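Local coordinates for protein branched-chain phosphotransacylase (Enterococcus faecalis, PDB 1YCO) that probably transfers acyl groups between coenzyme A and phosphate, at residues S5-S10 with Q59-L64; I72-I77 with P249-S254. All coordinates share one frame; numbering follows the deposited sequence.

Contact 1 of 2, residues S5-S10 with Q59-L64; sequences SIAGGS and QEAVSL
S5 and A61 meet where strand 2-7 lies on helix 54-66, the side chain of each directed at the other segment. The S5 hydroxyl OG reaches the helix backbone and gives its proton to A61 O at 2.9 Å. It comes to that carbonyl from the flank, with a C=O...OG angle of 107° and a tilt of 27° from the carbonyl plane. With OG anti to the backbone N (chi1 175°), the hydroxyl swings out over A61, and OG also rests 3.6 Å from A61 CB. One buried side-chain hydroxyl thus finds its acceptor on the helix itself. Two residues on, A7 brings its methyl against the same alanine, A7 CB to A61 CB 3.7 Å, so A61 CB is touched by both S5 and A7. The small side chains let the backbones come close: A7 CA and A61 CA are 5.4 Å apart, and the segment axes approach to 7.5 Å. One helical turn beyond A61, L64 sends its CD2 branch alongside S5, 4.0 Å from S5 CB; its side chain also packs on I32 and F34 of the neighbouring strand 29-35. I6 turns to the other face of the sheet. Strand and helix run nearly antiparallel: helix 54-66 is the connection of a beta-alpha-beta crossover between parallel strands 47-50 and 72-75, passing strand 2-7 on the S5 face of the sheet in a layered alpha/beta fold.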
ATOM      1  N   SER A   5      18.068  20.784  16.295  1.00 38.38           N
ATOM      2  CA  SER A   5      17.097  21.680  16.904  1.00 37.17           C
ATOM      3  C   SER A   5      15.769  20.936  17.074  1.00 36.94           C
ATOM      4  O   SER A   5      15.237  20.376  16.121  1.00 38.53           O
ATOM      5  CB  SER A   5      16.934  22.909  16.003  1.00 35.37           C
ATOM      6  OG  SER A   5      15.920  23.784  16.448  1.00 39.94           O
ATOM      7  N   ILE A   6      15.226  20.932  18.286  1.00 38.01           N
ATOM      8  CA  ILE A   6      13.976  20.220  18.536  1.00 37.41           C
ATOM      9  C   ILE A   6      12.845  21.125  19.005  1.00 39.25           C
ATOM     10  O   ILE A   6      12.941  21.772  20.053  1.00 39.77           O
ATOM     11  CB  ILE A   6      14.182  19.114  19.588  1.00 34.99           C
ATOM     12  CG1 ILE A   6      15.377  18.241  19.178  1.00 35.62           C
ATOM     13  CG2 ILE A   6      12.901  18.286  19.740  1.00 34.19           C
ATOM     14  CD1 ILE A   6      15.603  17.033  20.039  1.00 35.16           C
ATOM     15  N   ALA A   7      11.764  21.154  18.231  1.00 39.53           N
ATOM     16  CA  ALA A   7      10.602  21.969  18.561  1.00 41.38           C
ATOM     17  C   ALA A   7       9.660  21.188  19.475  1.00 43.19           C
ATOM     18  O   ALA A   7       8.957  20.276  19.031  1.00 43.88           O
ATOM     19  CB  ALA A   7       9.876  22.393  17.284  1.00 40.58           C
ATOM     20  N   GLY A   8       9.657  21.557  20.751  1.00 43.22           N
ATOM     21  CA  GLY A   8       8.817  20.882  21.715  1.00 45.63           C
ATOM     22  C   GLY A   8       9.439  19.550  22.082  1.00 46.61           C
ATOM     23  O   GLY A   8       8.756  18.527  22.132  1.00 46.76           O
ATOM     24  N   GLY A   9      10.740  19.565  22.348  1.00 47.18           N
ATOM     25  CA  GLY A   9      11.439  18.336  22.682  1.00 50.15           C
ATOM     26  C   GLY A   9      11.651  18.054  24.156  1.00 50.27           C
ATOM     27  O   GLY A   9      12.255  17.046  24.510  1.00 50.21           O
ATOM     28  N   SER A  10      11.168  18.931  25.026  1.00 51.99           N
ATOM     29  CA  SER A  10      11.354  18.690  26.449  1.00 53.54           C
ATOM     30  C   SER A  10      10.311  17.692  26.945  1.00 53.48           C
ATOM     31  O   SER A  10       9.461  18.025  27.768  1.00 54.51           O
ATOM     32  CB  SER A  10      11.248  19.994  27.228  1.00 54.74           C
ATOM     33  OG  SER A  10      11.613  19.777  28.577  1.00 57.62           O
ATOM     34  N   GLN A  59       9.034  29.054  16.162  1.00 48.74           N
ATOM     35  CA  GLN A  59       9.821  30.128  15.570  1.00 49.86           C
ATOM     36  C   GLN A  59      11.286  30.055  15.975  1.00 47.90           C
ATOM     37  O   GLN A  59      12.170  30.263  15.152  1.00 47.72           O
ATOM     38  CB  GLN A  59       9.246  31.493  15.956  1.00 51.16           C
ATOM     39  CG  GLN A  59       9.844  32.650  15.155  1.00 53.67           C
ATOM     40  CD  GLN A  59      11.128  33.198  15.766  1.00 57.08           C
ATOM     41  OE1 GLN A  59      11.920  33.863  15.089  1.00 58.11           O
ATOM     42  NE2 GLN A  59      11.332  32.934  17.055  1.00 56.37           N
ATOM     43  N   GLU A  60      11.534  29.752  17.243  1.00 48.13           N
ATOM     44  CA  GLU A  60      12.891  29.664  17.747  1.00 48.14           C
ATOM     45  C   GLU A  60      13.651  28.425  17.254  1.00 47.54           C
ATOM     46  O   GLU A  60      14.866  28.481  17.034  1.00 47.92           O
ATOM     47  CB  GLU A  60      12.868  29.738  19.269  1.00 49.15           C
ATOM     48  CG  GLU A  60      12.431  31.111  19.757  1.00 54.01           C
ATOM     49  CD  GLU A  60      12.721  31.343  21.225  1.00 56.78           C
ATOM     50  OE1 GLU A  60      12.008  30.763  22.072  1.00 58.40           O
ATOM     51  OE2 GLU A  60      13.674  32.100  21.530  1.00 58.82           O
ATOM     52  N   ALA A  61      12.929  27.322  17.068  1.00 45.88           N
ATOM     53  CA  ALA A  61      13.518  26.078  16.569  1.00 44.90           C
ATOM     54  C   ALA A  61      13.943  26.246  15.110  1.00 43.77           C
ATOM     55  O   ALA A  61      15.066  25.902  14.725  1.00 39.90           O
ATOM     56  CB  ALA A  61      12.508  24.938  16.681  1.00 43.81           C
ATOM     57  N   VAL A  62      13.024  26.784  14.311  1.00 43.62           N
ATOM     58  CA  VAL A  62      13.241  27.015  12.885  1.00 45.24           C
ATOM     59  C   VAL A  62      14.316  28.070  12.658  1.00 46.65           C
ATOM     60  O   VAL A  62      15.030  28.033  11.658  1.00 46.75           O
ATOM     61  CB  VAL A  62      11.940  27.491  12.192  1.00 45.87           C
ATOM     62  CG1 VAL A  62      12.199  27.773  10.719  1.00 46.20           C
ATOM     63  CG2 VAL A  62      10.853  26.447  12.351  1.00 45.84           C
ATOM     64  N   SER A  63      14.423  29.014  13.587  1.00 47.95           N
ATOM     65  CA  SER A  63      15.414  30.077  13.474  1.00 49.62           C
ATOM     66  C   SER A  63      16.830  29.517  13.537  1.00 49.26           C
ATOM     67  O   SER A  63      17.699  29.886  12.744  1.00 48.99           O
ATOM     68  CB  SER A  63      15.228  31.091  14.600  1.00 50.55           C
ATOM     69  OG  SER A  63      16.485  31.419  15.182  1.00 51.86           O
ATOM     70  N   LEU A  64      17.051  28.634  14.506  1.00 48.06           N
ATOM     71  CA  LEU A  64      18.350  28.002  14.713  1.00 48.05           C
ATOM     72  C   LEU A  64      18.818  27.245  13.460  1.00 48.50           C
ATOM     73  O   LEU A  64      20.019  27.069  13.241  1.00 47.02           O
ATOM     74  CB  LEU A  64      18.267  27.043  15.899  1.00 48.90           C
ATOM     75  CG  LEU A  64      19.585  26.701  16.597  1.00 50.18           C
ATOM     76  CD1 LEU A  64      20.117  27.962  17.267  1.00 48.84           C
ATOM     77  CD2 LEU A  64      19.336  25.613  17.643  1.00 48.85           C
TER

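Contact 2 of 2, residues I72-I77 with P249-S254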
ATOM      1  N   ILE A  72      19.893  19.929  11.372  1.00 37.42           N
ATOM      2  CA  ILE A  72      18.707  19.093  11.282  1.00 36.31           C
ATOM      3  C   ILE A  72      17.598  19.641  12.171  1.00 36.38           C
ATOM      4  O   ILE A  72      17.844  20.063  13.300  1.00 39.60           O
ATOM      5  CB  ILE A  72      18.996  17.638  11.717  1.00 36.16           C
ATOM      6  CG1 ILE A  72      20.029  17.000  10.782  1.00 36.74           C
ATOM      7  CG2 ILE A  72      17.711  16.824  11.695  1.00 33.57           C
ATOM      8  CD1 ILE A  72      20.569  15.668  11.292  1.00 34.38           C
ATOM      9  N   LEU A  73      16.382  19.646  11.649  1.00 34.53           N
ATOM     10  CA  LEU A  73      15.236  20.113  12.401  1.00 34.94           C
ATOM     11  C   LEU A  73      14.401  18.887  12.769  1.00 35.65           C
ATOM     12  O   LEU A  73      14.196  17.999  11.939  1.00 34.11           O
ATOM     13  CB  LEU A  73      14.406  21.075  11.550  1.00 35.67           C
ATOM     14  CG  LEU A  73      13.192  21.694  12.245  1.00 35.97           C
ATOM     15  CD1 LEU A  73      13.664  22.531  13.431  1.00 38.68           C
ATOM     16  CD2 LEU A  73      12.423  22.549  11.265  1.00 37.12           C
ATOM     17  N   LEU A  74      13.931  18.841  14.011  1.00 33.94           N
ATOM     18  CA  LEU A  74      13.137  17.717  14.479  1.00 37.43           C
ATOM     19  C   LEU A  74      11.911  18.179  15.262  1.00 37.97           C
ATOM     20  O   LEU A  74      12.021  18.940  16.224  1.00 37.52           O
ATOM     21  CB  LEU A  74      14.007  16.799  15.341  1.00 39.72           C
ATOM     22  CG  LEU A  74      13.429  15.465  15.821  1.00 42.52           C
ATOM     23  CD1 LEU A  74      14.563  14.464  16.024  1.00 44.53           C
ATOM     24  CD2 LEU A  74      12.650  15.669  17.123  1.00 45.28           C
ATOM     25  N   LYS A  75      10.744  17.706  14.840  1.00 39.36           N
ATOM     26  CA  LYS A  75       9.488  18.072  15.473  1.00 42.07           C
ATOM     27  C   LYS A  75       9.128  17.207  16.676  1.00 43.44           C
ATOM     28  O   LYS A  75       8.708  16.055  16.521  1.00 44.13           O
ATOM     29  CB  LYS A  75       8.347  17.998  14.458  1.00 42.09           C
ATOM     30  CG  LYS A  75       7.012  18.468  15.012  1.00 43.17           C
ATOM     31  CD  LYS A  75       5.878  18.197  14.050  1.00 44.35           C
ATOM     32  CE  LYS A  75       5.237  16.853  14.317  1.00 47.21           C
ATOM     33  NZ  LYS A  75       4.551  16.821  15.642  1.00 47.47           N
ATOM     34  N   GLY A  76       9.289  17.770  17.871  1.00 44.61           N
ATOM     35  CA  GLY A  76       8.945  17.054  19.089  1.00 44.61           C
ATOM     36  C   GLY A  76       7.437  17.103  19.246  1.00 46.19           C
ATOM     37  O   GLY A  76       6.712  16.722  18.328  1.00 44.92           O
ATOM     38  N   ILE A  77       6.954  17.578  20.392  1.00 48.34           N
ATOM     39  CA  ILE A  77       5.509  17.675  20.617  1.00 49.56           C
ATOM     40  C   ILE A  77       5.017  19.089  20.284  1.00 49.82           C
ATOM     41  O   ILE A  77       5.174  20.014  21.073  1.00 49.18           O
ATOM     42  CB  ILE A  77       5.149  17.318  22.074  1.00 50.43           C
ATOM     43  CG1 ILE A  77       5.511  15.861  22.347  1.00 49.96           C
ATOM     44  CG2 ILE A  77       3.652  17.533  22.319  1.00 51.14           C
ATOM     45  CD1 ILE A  77       5.181  15.402  23.754  1.00 51.97           C
ATOM     46  N   PRO A 249      17.465  18.794   6.591  1.00 42.72           N
ATOM     47  CA  PRO A 249      16.541  17.660   6.693  1.00 40.78           C
ATOM     48  C   PRO A 249      15.554  17.924   7.823  1.00 39.50           C
ATOM     49  O   PRO A 249      15.946  18.389   8.899  1.00 38.48           O
ATOM     50  CB  PRO A 249      17.468  16.502   7.030  1.00 40.44           C
ATOM     51  CG  PRO A 249      18.693  16.827   6.267  1.00 42.12           C
ATOM     52  CD  PRO A 249      18.860  18.320   6.527  1.00 43.98           C
ATOM     53  N   VAL A 250      14.280  17.635   7.599  1.00 37.17           N
ATOM     54  CA  VAL A 250      13.305  17.862   8.658  1.00 37.67           C
ATOM     55  C   VAL A 250      12.705  16.531   9.065  1.00 36.71           C
ATOM     56  O   VAL A 250      12.134  15.830   8.245  1.00 37.87           O
ATOM     57  CB  VAL A 250      12.185  18.845   8.218  1.00 37.47           C
ATOM     58  CG1 VAL A 250      11.303  19.202   9.415  1.00 36.78           C
ATOM     59  CG2 VAL A 250      12.800  20.096   7.622  1.00 36.81           C
ATOM     60  N   VAL A 251      12.862  16.175  10.331  1.00 37.26           N
ATOM     61  CA  VAL A 251      12.334  14.913  10.828  1.00 38.80           C
ATOM     62  C   VAL A 251      11.020  15.155  11.590  1.00 40.77           C
ATOM     63  O   VAL A 251      10.957  15.985  12.499  1.00 40.73           O
ATOM     64  CB  VAL A 251      13.353  14.227  11.775  1.00 36.42           C
ATOM     65  CG1 VAL A 251      12.817  12.897  12.254  1.00 36.30           C
ATOM     66  CG2 VAL A 251      14.690  14.056  11.077  1.00 34.70           C
ATOM     67  N   LEU A 252       9.975  14.433  11.205  1.00 42.98           N
ATOM     68  CA  LEU A 252       8.681  14.560  11.851  1.00 46.55           C
ATOM     69  C   LEU A 252       8.503  13.418  12.841  1.00 48.78           C
ATOM     70  O   LEU A 252       8.632  12.247  12.486  1.00 49.75           O
ATOM     71  CB  LEU A 252       7.562  14.534  10.808  1.00 46.45           C
ATOM     72  CG  LEU A 252       7.551  15.715   9.831  1.00 48.23           C
ATOM     73  CD1 LEU A 252       6.459  15.533   8.779  1.00 49.02           C
ATOM     74  CD2 LEU A 252       7.342  17.000  10.602  1.00 47.87           C
ATOM     75  N   THR A 253       8.211  13.768  14.087  1.00 50.51           N
ATOM     76  CA  THR A 253       8.018  12.783  15.137  1.00 52.05           C
ATOM     77  C   THR A 253       6.614  12.900  15.732  1.00 52.73           C
ATOM     78  O   THR A 253       6.054  13.995  15.824  1.00 53.25           O
ATOM     79  CB  THR A 253       9.090  12.974  16.249  1.00 53.43           C
ATOM     80  OG1 THR A 253      10.214  12.133  15.973  1.00 53.61           O
ATOM     81  CG2 THR A 253       8.536  12.659  17.628  1.00 55.01           C
ATOM     82  N   SER A 254       6.052  11.763  16.125  1.00 53.59           N
ATOM     83  CA  SER A 254       4.729  11.712  16.734  1.00 53.87           C
ATOM     84  C   SER A 254       4.890  10.986  18.054  1.00 53.31           C
ATOM     85  O   SER A 254       5.564   9.960  18.119  1.00 53.38           O
ATOM     86  CB  SER A 254       3.752  10.944  15.846  1.00 55.59           C
ATOM     87  OG  SER A 254       2.485  10.818  16.474  1.00 59.33           O
TER
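L73 and V251 are joined by the central bond of a short ladder of backbone hydrogen bonds. V251 N donates to L73 O at 2.8 Å, with L73 N to P249 O before it and K75 N to V251 O after it; all three are almost straight. Two CA-H...O contacts, V250 CA to L73 O and L74 CA to V251 O, lie between them. Further on the pairing frays: the bond from T253 N to K75 O is weak and bent to 130°. This is parallel pairing, the strands 16° apart, and it adds 250-252 as the outermost strand within the chain to a five-stranded parallel sheet. Apolar packing occupies both faces. On one, L73 CD2 lies beside V250 CG1 at 4.0 Å, the two side chains pointing the same way, and K75 CD slants across L252 CD2 at 3.9 Å. On the other, I72 CG2 meets V251 CG2 at 4.1 Å and L74 CG lies 4.2 Å from CB of V251, which also packs on helix 259-274. Among polar side chains, K75 bends at chi3 (92°) and chi4, curling NZ back to the backbone, where I78 O is its main acceptor and T253 O and G76 O are weak ones.

Contacts 1 and 2 share one parallel sheet, in which strands 2-7 and 72-75 are neighbours, and their centres are about 9 Å apart. Contact 1 sets a helix on a face of the sheet; contact 2 adds a strand beyond 72-75. Helix 54-66 leads along the chain into strand 72-75, so the element that covers S5 is followed directly by the strand that pairs with it. Probable hydrogen bonds tie the two together: S5 O to L74 N at 2.9 Å and, past the strand ends, G8 O to I77 N at 2.7 Å. S5 O also lies 3.8 Å from L73 CD1, while I6 CG2 packs 3.7 Å from L74 O.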